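PDB 5CZ3: probable host range protein 2-3 from Myxoma virus, which probably supports virus multiplication in different cell types, as a member of the C7 family of poxvirus host-range proteins, which antagonise a host restriction factor. Local coordinates for residues L11-I16 with C35-K40. Residues are numbered along the deposited sequence; the frame is centred on the assembly and turned at random.
Sequences LDVFLI and CNIHLK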
loop_
_atom_site.group_PDB
_atom_site.type_symbol
_atom_site.label_atom_id
_atom_site.label_comp_id
_atom_site.label_asym_id
_atom_site.label_seq_id
_atom_site.Cartn_x
_atom_site.Cartn_y
_atom_site.Cartn_z
ATOM N N LEU A 11 1.556 -4.003 7.086
ATOM C CA LEU A 11 1.327 -3.834 5.657
ATOM C C LEU A 11 2.564 -3.338 4.914
ATOM O O LEU A 11 3.105 -2.279 5.226
ATOM C CB LEU A 11 0.165 -2.866 5.419
ATOM C CG LEU A 11 -0.179 -2.588 3.954
ATOM C CD1 LEU A 11 -0.596 -3.873 3.252
ATOM C CD2 LEU A 11 -1.272 -1.535 3.841
ATOM N N ASP A 12 3.003 -4.117 3.930
ATOM C CA ASP A 12 4.064 -3.695 3.025
ATOM C C ASP A 12 3.520 -3.574 1.606
ATOM O O ASP A 12 2.699 -4.385 1.176
ATOM C CB ASP A 12 5.237 -4.677 3.051
ATOM C CG ASP A 12 5.951 -4.706 4.387
ATOM O OD1 ASP A 12 5.907 -3.693 5.119
ATOM O OD2 ASP A 12 6.566 -5.747 4.697
ATOM N N VAL A 13 3.975 -2.556 0.884
ATOM C CA VAL A 13 3.557 -2.354 -0.498
ATOM C C VAL A 13 4.769 -2.354 -1.422
ATOM O O VAL A 13 5.703 -1.575 -1.230
ATOM C CB VAL A 13 2.782 -1.036 -0.668
ATOM C CG1 VAL A 13 2.405 -0.825 -2.127
ATOM C CG2 VAL A 13 1.543 -1.037 0.215
ATOM N N PHE A 14 4.751 -3.231 -2.420
ATOM C CA PHE A 14 5.885 -3.377 -3.325
ATOM C C PHE A 14 5.534 -2.995 -4.759
ATOM O O PHE A 14 4.547 -3.475 -5.314
ATOM C CB PHE A 14 6.409 -4.815 -3.292
ATOM C CG PHE A 14 6.804 -5.288 -1.922
ATOM C CD1 PHE A 14 8.085 -5.070 -1.441
ATOM C CD2 PHE A 14 5.895 -5.954 -1.114
ATOM C CE1 PHE A 14 8.451 -5.505 -0.180
ATOM C CE2 PHE A 14 6.257 -6.392 0.148
ATOM C CZ PHE A 14 7.536 -6.168 0.615
ATOM N N LEU A 15 6.349 -2.128 -5.351
ATOM C CA LEU A 15 6.219 -1.793 -6.765
ATOM C C LEU A 15 7.246 -2.600 -7.552
ATOM O O LEU A 15 8.435 -2.277 -7.558
ATOM C CB LEU A 15 6.402 -0.292 -7.000
ATOM C CG LEU A 15 5.184 0.604 -6.734
ATOM C CD1 LEU A 15 4.858 0.691 -5.248
ATOM C CD2 LEU A 15 5.390 1.995 -7.322
ATOM N N ILE A 16 6.767 -3.649 -8.215
ATOM C CA ILE A 16 7.625 -4.689 -8.777
ATOM C C ILE A 16 8.611 -4.199 -9.834
ATOM O O ILE A 16 9.824 -4.341 -9.669
ATOM C CB ILE A 16 6.776 -5.819 -9.394
ATOM C CG1 ILE A 16 5.762 -6.339 -8.374
ATOM C CG2 ILE A 16 7.664 -6.945 -9.892
ATOM C CD1 ILE A 16 6.380 -6.744 -7.054
ATOM N N CYS A 35 -2.972 4.035 1.770
ATOM C CA CYS A 35 -1.950 5.036 1.494
ATOM C C CYS A 35 -2.237 5.782 0.200
ATOM O O CYS A 35 -3.116 5.399 -0.574
ATOM C CB CYS A 35 -0.567 4.391 1.415
ATOM S SG CYS A 35 -0.383 3.198 0.078
ATOM N N ASN A 36 -1.479 6.850 -0.025
ATOM C CA ASN A 36 -1.574 7.623 -1.252
ATOM C C ASN A 36 -0.244 7.612 -1.986
ATOM O O ASN A 36 0.796 7.920 -1.407
ATOM C CB ASN A 36 -2.004 9.057 -0.948
ATOM C CG ASN A 36 -3.249 9.117 -0.093
ATOM O OD1 ASN A 36 -4.273 8.522 -0.429
ATOM N ND2 ASN A 36 -3.168 9.831 1.025
ATOM N N ILE A 37 -0.276 7.245 -3.261
ATOM C CA ILE A 37 0.950 7.146 -4.039
ATOM C C ILE A 37 0.867 7.974 -5.314
ATOM O O ILE A 37 0.173 7.608 -6.262
ATOM C CB ILE A 37 1.269 5.684 -4.407
ATOM C CG1 ILE A 37 1.306 4.812 -3.150
ATOM C CG2 ILE A 37 2.591 5.602 -5.151
ATOM C CD1 ILE A 37 1.634 3.360 -3.421
ATOM N N HIS A 38 1.577 9.099 -5.324
ATOM C CA HIS A 38 1.682 9.925 -6.519
ATOM C C HIS A 38 2.666 9.299 -7.497
ATOM O O HIS A 38 3.877 9.321 -7.277
ATOM C CB HIS A 38 2.120 11.347 -6.162
ATOM C CG HIS A 38 1.087 12.129 -5.413
ATOM N ND1 HIS A 38 0.174 12.949 -6.041
ATOM C CD2 HIS A 38 0.819 12.214 -4.089
ATOM C CE1 HIS A 38 -0.610 13.506 -5.137
ATOM N NE2 HIS A 38 -0.240 13.076 -3.944
ATOM N N LEU A 39 2.135 8.731 -8.574
ATOM C CA LEU A 39 2.959 8.094 -9.590
ATOM C C LEU A 39 3.244 9.064 -10.727
ATOM O O LEU A 39 2.324 9.573 -11.365
ATOM C CB LEU A 39 2.276 6.836 -10.124
ATOM C CG LEU A 39 1.952 5.758 -9.089
ATOM C CD1 LEU A 39 0.894 4.808 -9.624
ATOM C CD2 LEU A 39 3.213 4.999 -8.708
ATOM N N LYS A 40 4.523 9.327 -10.971
ATOM C CA LYS A 40 4.913 10.221 -12.053
ATOM C C LYS A 40 5.562 9.417 -13.177
ATOM O O LYS A 40 6.487 8.639 -12.937
ATOM C CB LYS A 40 5.868 11.309 -11.546
ATOM C CG LYS A 40 5.298 12.234 -10.458
#
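V13 and L15 face I37 and L39 across the gap between two sheets, on strands that run in roughly the same direction, with 9.4 Å between the CA atoms of V13 and C35. No hydrogen bond joins the two segments. The backbones are too far apart for one, and the contact is made by apolar side chains alone. Every second residue on each strand points its side chain toward the other sheet. The closer pair is L15 and L39. Their CD2 methyls meet at 4.0 Å, one branch of each leucine doing the touching, and the two side chains cross obliquely. The second pair is looser: V13 CG1 lies 4.4 Å from I37 CD1. I37 reaches it because its chain is extended beyond CB, with CD1 anti to CA (chi2 -179°). The same CD1 methyl lies 4.6 Å from L15 CD1, just beyond close contact, so it sits near both residues of the first strand. C35 points inward too, but its SG stops 4.7 Å from V13 CG2. All four touching residues are buried, and the contact lies close to the centre of the chain. The buried surface is small, 148 Å² over both sides, as expected for strands that meet through a few methyl groups. This is the face-to-face packing of a beta-sandwich. Strand 10-15 lies between strands 45-54 and 20-23 in an antiparallel sheet. Strand 34-40 lies between strands 99-104 and 117-121 in a mixed sheet. Their neighbours extend the same apolar layer: I22 of strand 20-23 and V120 of strand 117-121 each touch both L15 and I37, while I47 and F49 of strand 45-54 cover L39.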